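Long-range contacts in L-lactate dehydrogenase (Trichomonas vaginalis, PDB 4UUL), which probably catalyses the NAD-dependent interconversion of lactate and pyruvate, and possibly that of malate and oxaloacetate: residues A83-S88 / V123-I128; A5-T10 / V35-L40. The protein carries 1 engineered substitution. One frame throughout, in Å; residues are numbered along the deposited sequence.

Interaction 1. Residues A83-S88 / V123-I128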
ATOM      1  N   ALA B  83       7.096  11.454 -12.520  1.00 13.46           N
ATOM      2  CA  ALA B  83       6.741  10.248 -13.183  1.00 13.18           C
ATOM      3  C   ALA B  83       7.454   9.082 -12.570  1.00 13.08           C
ATOM      4  O   ALA B  83       8.651   9.116 -12.269  1.00 14.37           O
ATOM      5  CB  ALA B  83       7.142  10.322 -14.670  1.00 14.84           C
ATOM      6  N   PHE B  84       6.699   7.993 -12.420  1.00 12.13           N
ATOM      7  CA  PHE B  84       7.206   6.683 -12.019  1.00 12.08           C
ATOM      8  C   PHE B  84       7.148   5.802 -13.271  1.00 11.97           C
ATOM      9  O   PHE B  84       6.067   5.340 -13.671  1.00 13.31           O
ATOM     10  CB  PHE B  84       6.350   6.104 -10.905  1.00 12.09           C
ATOM     11  CG  PHE B  84       6.430   6.870  -9.614  1.00 12.09           C
ATOM     12  CD1 PHE B  84       5.620   7.977  -9.376  1.00 12.24           C
ATOM     13  CD2 PHE B  84       7.317   6.472  -8.628  1.00 11.89           C
ATOM     14  CE1 PHE B  84       5.691   8.656  -8.194  1.00 12.59           C
ATOM     15  CE2 PHE B  84       7.358   7.184  -7.414  1.00 12.75           C
ATOM     16  CZ  PHE B  84       6.535   8.264  -7.221  1.00 12.37           C
ATOM     17  N   LEU B  85       8.325   5.604 -13.894  1.00 11.72           N
ATOM     18  CA  LEU B  85       8.393   4.820 -15.148  1.00 11.86           C
ATOM     19  C   LEU B  85       8.603   3.364 -14.752  1.00 11.51           C
ATOM     20  O   LEU B  85       9.738   2.846 -14.695  1.00 12.53           O
ATOM     21  CB  LEU B  85       9.482   5.342 -16.067  1.00 12.59           C
ATOM     22  CG  LEU B  85       9.301   6.748 -16.559  1.00 14.28           C
ATOM     23  CD1 LEU B  85      10.353   7.075 -17.570  1.00 15.05           C
ATOM     24  CD2 LEU B  85       7.925   7.115 -17.084  1.00 16.03           C
ATOM     25  N   VAL B  86       7.489   2.698 -14.476  1.00 12.11           N
ATOM     26  CA  VAL B  86       7.479   1.315 -14.010  1.00 12.19           C
ATOM     27  C   VAL B  86       7.484   0.341 -15.172  1.00 13.56           C
ATOM     28  O   VAL B  86       8.160  -0.687 -15.141  1.00 14.79           O
ATOM     29  CB  VAL B  86       6.204   1.062 -13.166  1.00 13.13           C
ATOM     30  CG1 VAL B  86       6.043  -0.388 -12.783  1.00 14.74           C
ATOM     31  CG2 VAL B  86       6.279   1.964 -11.926  1.00 14.42           C
ATOM     32  N   ALA B  87       6.734   0.663 -16.225  1.00 13.90           N
ATOM     33  CA  ALA B  87       6.584  -0.228 -17.373  1.00 15.01           C
ATOM     34  C   ALA B  87       7.923  -0.412 -18.070  1.00 14.60           C
ATOM     35  O   ALA B  87       8.657   0.540 -18.284  1.00 14.85           O
ATOM     36  CB  ALA B  87       5.539   0.334 -18.387  1.00 17.15           C
ATOM     37  N   SER B  88       8.150  -1.623 -18.567  1.00 14.66           N
ATOM     38  CA  SER B  88       9.298  -1.940 -19.410  1.00 14.74           C
ATOM     39  C   SER B  88       8.968  -3.241 -20.153  1.00 17.37           C
ATOM     40  O   SER B  88       7.995  -3.897 -19.856  1.00 20.76           O
ATOM     41  CB  SER B  88      10.536  -2.100 -18.576  1.00 18.14           C
ATOM     42  OG  SER B  88      10.447  -3.198 -17.736  1.00 22.59           O
ATOM     43  N   VAL B 123       9.729  18.456 -14.476  1.00 18.18           N
ATOM     44  CA  VAL B 123       9.347  17.078 -14.153  1.00 17.52           C
ATOM     45  C   VAL B 123      10.497  16.279 -13.528  1.00 16.85           C
ATOM     46  O   VAL B 123      11.632  16.338 -14.001  1.00 18.43           O
ATOM     47  CB  VAL B 123       8.783  16.326 -15.422  1.00 16.75           C
ATOM     48  CG1 VAL B 123       9.863  16.177 -16.502  1.00 17.82           C
ATOM     49  CG2 VAL B 123       8.125  14.982 -15.102  1.00 15.90           C
ATOM     50  N   LYS B 124      10.188  15.477 -12.523  1.00 15.30           N
ATOM     51  CA  LYS B 124      11.132  14.547 -11.945  1.00 14.76           C
ATOM     52  C   LYS B 124      10.737  13.117 -12.363  1.00 13.36           C
ATOM     53  O   LYS B 124       9.686  12.595 -11.963  1.00 14.71           O
ATOM     54  CB  LYS B 124      11.189  14.703 -10.405  1.00 16.22           C
ATOM     55  CG  LYS B 124      11.783  16.055 -10.019  1.00 19.31           C
ATOM     56  CD  LYS B 124      11.990  16.318  -8.567  1.00 22.50           C
ATOM     57  CE  LYS B 124      12.960  17.493  -8.421  1.00 27.81           C
ATOM     58  NZ  LYS B 124      13.314  17.731  -7.077  1.00 30.41           N
ATOM     59  N   VAL B 125      11.606  12.496 -13.133  1.00 13.79           N
ATOM     60  CA  VAL B 125      11.367  11.228 -13.767  1.00 13.83           C
ATOM     61  C   VAL B 125      12.215  10.170 -13.057  1.00 13.17           C
ATOM     62  O   VAL B 125      13.434  10.197 -13.104  1.00 13.42           O
ATOM     63  CB  VAL B 125      11.766  11.258 -15.259  1.00 13.50           C
ATOM     64  CG1 VAL B 125      11.473   9.939 -15.936  1.00 14.46           C
ATOM     65  CG2 VAL B 125      11.092  12.416 -15.950  1.00 15.36           C
ATOM     66  N   LEU B 126      11.528   9.240 -12.393  1.00 12.93           N
ATOM     67  CA  LEU B 126      12.132   8.114 -11.714  1.00 11.70           C
ATOM     68  C   LEU B 126      11.935   6.851 -12.543  1.00 11.65           C
ATOM     69  O   LEU B 126      10.811   6.379 -12.729  1.00 12.55           O
ATOM     70  CB  LEU B 126      11.510   7.936 -10.348  1.00 11.31           C
ATOM     71  CG  LEU B 126      12.007   6.731  -9.548  1.00 11.71           C
ATOM     72  CD1 LEU B 126      13.535   6.711  -9.403  1.00 13.14           C
ATOM     73  CD2 LEU B 126      11.354   6.694  -8.180  1.00 12.64           C
ATOM     74  N   VAL B 127      13.032   6.305 -13.038  1.00 12.09           N
ATOM     75  CA  VAL B 127      13.002   5.113 -13.880  1.00 12.19           C
ATOM     76  C   VAL B 127      13.175   3.877 -13.026  1.00 11.94           C
ATOM     77  O   VAL B 127      14.148   3.724 -12.277  1.00 12.30           O
ATOM     78  CB  VAL B 127      14.097   5.191 -14.957  1.00 12.80           C
ATOM     79  CG1 VAL B 127      14.010   3.989 -15.861  1.00 14.22           C
ATOM     80  CG2 VAL B 127      13.965   6.485 -15.716  1.00 13.89           C
ATOM     81  N   ILE B 128      12.183   2.984 -13.117  1.00 12.43           N
ATOM     82  CA  ILE B 128      12.105   1.781 -12.328  1.00 12.50           C
ATOM     83  C   ILE B 128      12.198   0.540 -13.183  1.00 12.73           C
ATOM     84  O   ILE B 128      12.922  -0.405 -12.829  1.00 13.70           O
ATOM     85  CB  ILE B 128      10.820   1.776 -11.507  1.00 12.49           C
ATOM     86  CG1 ILE B 128      10.831   2.991 -10.547  1.00 13.22           C
ATOM     87  CG2 ILE B 128      10.630   0.474 -10.737  1.00 15.12           C
ATOM     88  CD1 ILE B 128       9.517   3.385  -9.994  1.00 15.40           C
TER

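Interaction 2. Residues A5-T10 / V35-L40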
ATOM      1  N   ALA B   5      -0.607  18.359  -7.607  1.00 17.98           N
ATOM      2  CA  ALA B   5       0.553  17.846  -8.297  1.00 16.95           C
ATOM      3  C   ALA B   5       0.123  16.718  -9.216  1.00 17.09           C
ATOM      4  O   ALA B   5      -0.622  15.839  -8.826  1.00 18.30           O
ATOM      5  CB  ALA B   5       1.550  17.321  -7.260  1.00 18.99           C
ATOM      6  N   HIS B   6       0.628  16.738 -10.449  1.00 17.31           N
ATOM      7  CA  HIS B   6       0.289  15.743 -11.435  1.00 17.43           C
ATOM      8  C   HIS B   6       1.348  14.667 -11.507  1.00 15.52           C
ATOM      9  O   HIS B   6       2.517  14.935 -11.805  1.00 16.82           O
ATOM     10  CB  HIS B   6       0.042  16.412 -12.793  1.00 18.16           C
ATOM     11  CG  HIS B   6      -1.283  17.087 -12.861  1.00 19.93           C
ATOM     12  ND1 HIS B   6      -2.282  16.712 -13.732  1.00 19.90           N
ATOM     13  CD2 HIS B   6      -1.784  18.125 -12.140  1.00 21.44           C
ATOM     14  CE1 HIS B   6      -3.360  17.466 -13.517  1.00 21.41           C
ATOM     15  NE2 HIS B   6      -3.069  18.339 -12.569  1.00 22.32           N
ATOM     16  N   VAL B   7       0.952  13.423 -11.254  1.00 14.18           N
ATOM     17  CA  VAL B   7       1.864  12.302 -11.107  1.00 13.20           C
ATOM     18  C   VAL B   7       1.519  11.227 -12.102  1.00 13.98           C
ATOM     19  O   VAL B   7       0.417  10.711 -12.102  1.00 14.34           O
ATOM     20  CB  VAL B   7       1.721  11.708  -9.669  1.00 15.05           C
ATOM     21  CG1 VAL B   7       2.635  10.506  -9.517  1.00 16.27           C
ATOM     22  CG2 VAL B   7       1.965  12.770  -8.607  1.00 16.78           C
ATOM     23  N   LEU B   8       2.499  10.859 -12.922  1.00 13.79           N
ATOM     24  CA  LEU B   8       2.338   9.776 -13.890  1.00 13.36           C
ATOM     25  C   LEU B   8       2.867   8.459 -13.306  1.00 12.27           C
ATOM     26  O   LEU B   8       3.946   8.404 -12.727  1.00 12.74           O
ATOM     27  CB  LEU B   8       3.118  10.085 -15.164  1.00 14.55           C
ATOM     28  CG  LEU B   8       3.274   8.947 -16.165  1.00 15.05           C
ATOM     29  CD1 LEU B   8       1.931   8.451 -16.721  1.00 16.29           C
ATOM     30  CD2 LEU B   8       4.189   9.347 -17.290  1.00 16.04           C
ATOM     31  N   ILE B   9       2.104   7.387 -13.504  1.00 13.05           N
ATOM     32  CA  ILE B   9       2.548   6.017 -13.283  1.00 13.41           C
ATOM     33  C   ILE B   9       2.319   5.240 -14.570  1.00 13.15           C
ATOM     34  O   ILE B   9       1.203   5.185 -15.054  1.00 13.89           O
ATOM     35  CB  ILE B   9       1.780   5.326 -12.122  1.00 13.14           C
ATOM     36  CG1 ILE B   9       1.905   6.148 -10.831  1.00 13.49           C
ATOM     37  CG2 ILE B   9       2.274   3.907 -11.946  1.00 14.97           C
ATOM     38  CD1 ILE B   9       0.924   5.681  -9.745  1.00 14.72           C
ATOM     39  N   THR B  10       3.401   4.728 -15.173  1.00 13.78           N
ATOM     40  CA  THR B  10       3.279   3.870 -16.331  1.00 14.39           C
ATOM     41  C   THR B  10       3.114   2.433 -15.904  1.00 15.54           C
ATOM     42  O   THR B  10       3.409   2.076 -14.767  1.00 15.34           O
ATOM     43  CB  THR B  10       4.488   4.009 -17.300  1.00 14.90           C
ATOM     44  OG1 THR B  10       5.614   3.464 -16.637  1.00 15.10           O
ATOM     45  CG2 THR B  10       4.666   5.443 -17.694  1.00 16.98           C
ATOM     46  N   VAL B  35      -3.071  15.387  -5.169  1.00 17.11           N
ATOM     47  CA  VAL B  35      -2.447  14.759  -6.306  1.00 16.15           C
ATOM     48  C   VAL B  35      -3.502  14.434  -7.355  1.00 15.81           C
ATOM     49  O   VAL B  35      -4.664  14.167  -7.041  1.00 16.94           O
ATOM     50  CB  VAL B  35      -1.674  13.492  -5.901  1.00 16.31           C
ATOM     51  CG1 VAL B  35      -0.530  13.857  -4.999  1.00 18.69           C
ATOM     52  CG2 VAL B  35      -2.602  12.441  -5.295  1.00 17.50           C
ATOM     53  N   TYR B  36      -3.070  14.501  -8.607  1.00 16.39           N
ATOM     54  CA  TYR B  36      -3.876  14.121  -9.751  1.00 15.77           C
ATOM     55  C   TYR B  36      -3.079  13.035 -10.499  1.00 14.19           C
ATOM     56  O   TYR B  36      -1.936  13.288 -10.898  1.00 15.88           O
ATOM     57  CB  TYR B  36      -4.183  15.309 -10.686  1.00 17.55           C
ATOM     58  CG  TYR B  36      -5.079  14.929 -11.831  1.00 18.81           C
ATOM     59  CD1 TYR B  36      -4.569  14.253 -12.933  1.00 19.24           C
ATOM     60  CD2 TYR B  36      -6.410  15.303 -11.856  1.00 20.09           C
ATOM     61  CE1 TYR B  36      -5.355  13.932 -14.014  1.00 21.54           C
ATOM     62  CE2 TYR B  36      -7.215  14.992 -12.942  1.00 21.25           C
ATOM     63  CZ  TYR B  36      -6.680  14.282 -14.010  1.00 21.72           C
ATOM     64  OH  TYR B  36      -7.480  13.962 -15.080  1.00 24.10           O
ATOM     65  N   LEU B  37      -3.626  11.813 -10.581  1.00 14.68           N
ATOM     66  CA  LEU B  37      -2.875  10.650 -11.108  1.00 14.55           C
ATOM     67  C   LEU B  37      -3.135  10.472 -12.589  1.00 15.19           C
ATOM     68  O   LEU B  37      -4.261  10.383 -13.030  1.00 16.77           O
ATOM     69  CB  LEU B  37      -3.248   9.376 -10.345  1.00 15.33           C
ATOM     70  CG  LEU B  37      -2.932   9.394  -8.845  1.00 14.78           C
ATOM     71  CD1 LEU B  37      -3.402   8.114  -8.234  1.00 16.37           C
ATOM     72  CD2 LEU B  37      -1.492   9.601  -8.647  1.00 21.36           C
ATOM     73  N   HIS B  38      -2.049  10.401 -13.341  1.00 15.78           N
ATOM     74  CA  HIS B  38      -2.084   9.991 -14.756  1.00 15.65           C
ATOM     75  C   HIS B  38      -1.642   8.535 -14.789  1.00 15.08           C
ATOM     76  O   HIS B  38      -0.535   8.211 -14.353  1.00 16.00           O
ATOM     77  CB  HIS B  38      -1.148  10.840 -15.576  1.00 15.58           C
ATOM     78  CG  HIS B  38      -1.495  12.291 -15.613  1.00 16.06           C
ATOM     79  ND1 HIS B  38      -1.788  12.948 -16.785  1.00 18.57           N
ATOM     80  CD2 HIS B  38      -1.531  13.241 -14.645  1.00 17.01           C
ATOM     81  CE1 HIS B  38      -2.015  14.228 -16.533  1.00 19.18           C
ATOM     82  NE2 HIS B  38      -1.891  14.431 -15.239  1.00 19.68           N
ATOM     83  N   LEU B  39      -2.549   7.656 -15.224  1.00 14.70           N
ATOM     84  CA  LEU B  39      -2.368   6.214 -15.123  1.00 15.27           C
ATOM     85  C   LEU B  39      -2.342   5.638 -16.524  1.00 15.21           C
ATOM     86  O   LEU B  39      -3.375   5.580 -17.208  1.00 17.69           O
ATOM     87  CB  LEU B  39      -3.502   5.611 -14.287  1.00 14.84           C
ATOM     88  CG  LEU B  39      -3.636   6.213 -12.893  1.00 15.67           C
ATOM     89  CD1 LEU B  39      -4.899   5.743 -12.231  1.00 17.20           C
ATOM     90  CD2 LEU B  39      -2.466   5.797 -12.022  1.00 15.99           C
ATOM     91  N   LEU B  40      -1.145   5.257 -17.000  1.00 15.44           N
ATOM     92  CA  LEU B  40      -0.936   4.820 -18.361  1.00 15.80           C
ATOM     93  C   LEU B  40      -0.724   3.329 -18.434  1.00 15.44           C
ATOM     94  O   LEU B  40       0.047   2.760 -17.655  1.00 15.87           O
ATOM     95  CB  LEU B  40       0.274   5.541 -18.969  1.00 16.99           C
ATOM     96  CG  LEU B  40       0.701   5.167 -20.382  1.00 17.74           C
ATOM     97  CD1 LEU B  40      -0.370   5.532 -21.404  1.00 19.84           C
ATOM     98  CD2 LEU B  40       2.056   5.799 -20.750  1.00 19.28           C
TER

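Interaction 1. Residues A83-S88 / V123-I128
L85 lies on the same face of the sheet as V125 and V127 of the neighbouring parallel strand, and its CB, CG and CD1 make the contacts. L85 CB rests beside the backbone, 3.7 Å from L126 O. With CG anti to the carbonyl carbon (chi1 -63°), L85 CG lies 3.9 Å from V125 CG1. The branch then ends with CD1 pressed on the same methyl: L85 CD1 and V125 CG1 are only 3.5 Å apart, tighter than usual van der Waals contact. From its other neighbour, V127, the same CD1 meets CG2. Helix 97-118 covers this face of the sheet, with F108 and T111 against L85 and L115 against V125.

F84 and L126 lie on the opposite face, where I128, just past the strand, adds its side chain. I128 CD1 approaches the edge of the F84 ring, near its plane, 4.0 Å from F84 CD2, while L126 CD2 comes obliquely to CD2 and CE2 of the ring. I128 CD1 also touches V86 CG2, the two side chains running alongside one another. M252 of helix 242-257 and L20 and I24 of helix 15-25 pack on F84.

The backbones pair through A83 and L85, whereas F84 turns its own backbone bonds to strand 5-10. L126 N bonds to A83 O and L85 N to L126 O, both nearly straight. At the end of the strand the geometry changes: I128 N reaches L85 O at 2.9 Å from 37° above the carbonyl plane, where an inverse gamma turn centred on L85 begins to lead the chain out of the sheet.

Strands 82-85 and 124-127 are joined by helix 97-118 in a beta-alpha-beta unit of the Rossmann fold, and the segments that follow them hold S88 and I128, both of which contact NADH in cofactor-bound structures of this enzyme.

Interaction 2. Residues A5-T10 / V35-L40
H6 and H38 both set CG anti to the carbonyl carbon (chi1 -77° and -63°), whereas Y36 turns its CG anti to the backbone N (chi1 -177°), and the three rings gather on one face of the two strands. H6 ND1 and H38 NE2 meet at 2.8 Å in a hydrogen bond that either could donate; it runs near the planes of both rings, which sit rim to rim. The far nitrogen of H38, ND1, bonds to A75 O, so both of its ring nitrogens have partners, which would fix the ring's rotation. Y36 approaches H6 from over its face: Y36 CB stands almost above the centre, 3.7 Å from the H6 ring centroid, in a CH-pi contact. The phenol ring lies nearly parallel to the imidazole but slid away from it, with H6 CE1 3.5 Å from Y36 CG. Further along this face, L8 CD1 lies 3.4 Å from H38 O and also touches L40 CB.

On the other face V7 CB meets L37 CD2 at 4.0 Å, and I9 CD1 meets L39 CD2 from alongside. Five backbone hydrogen bonds join the parallel strands, from Y36 N to A5 O through to L40 N to I9 O.

This is the opening beta-alpha-beta unit of a Rossmann fold, with the glycine-rich turn after strand 5-10 and the NADH-contacting D41 just after strand 35-40.

Along the chain, both strands of interaction 2 precede those of interaction 1, and the centres of the two contacts lie about 11 Å apart in one parallel six-stranded sheet. Its order is 64-70, 35-40, 5-10, 82-85, 124-127, 151-153, so strands 5-10 and 82-85, one from each contact, are direct neighbours. F84 N lies 2.8 Å from L8 O, a probable backbone hydrogen bond, and A87 N is held by T10 OG1. Helix 15-25 connects the strands of interaction 2, and helix 97-118 those of interaction 1. Together they are the four inner strands of the sheet, so that D41, S88 and I128, which bind NADH in other structures of this protein, lie just past the C-terminal ends of the strands.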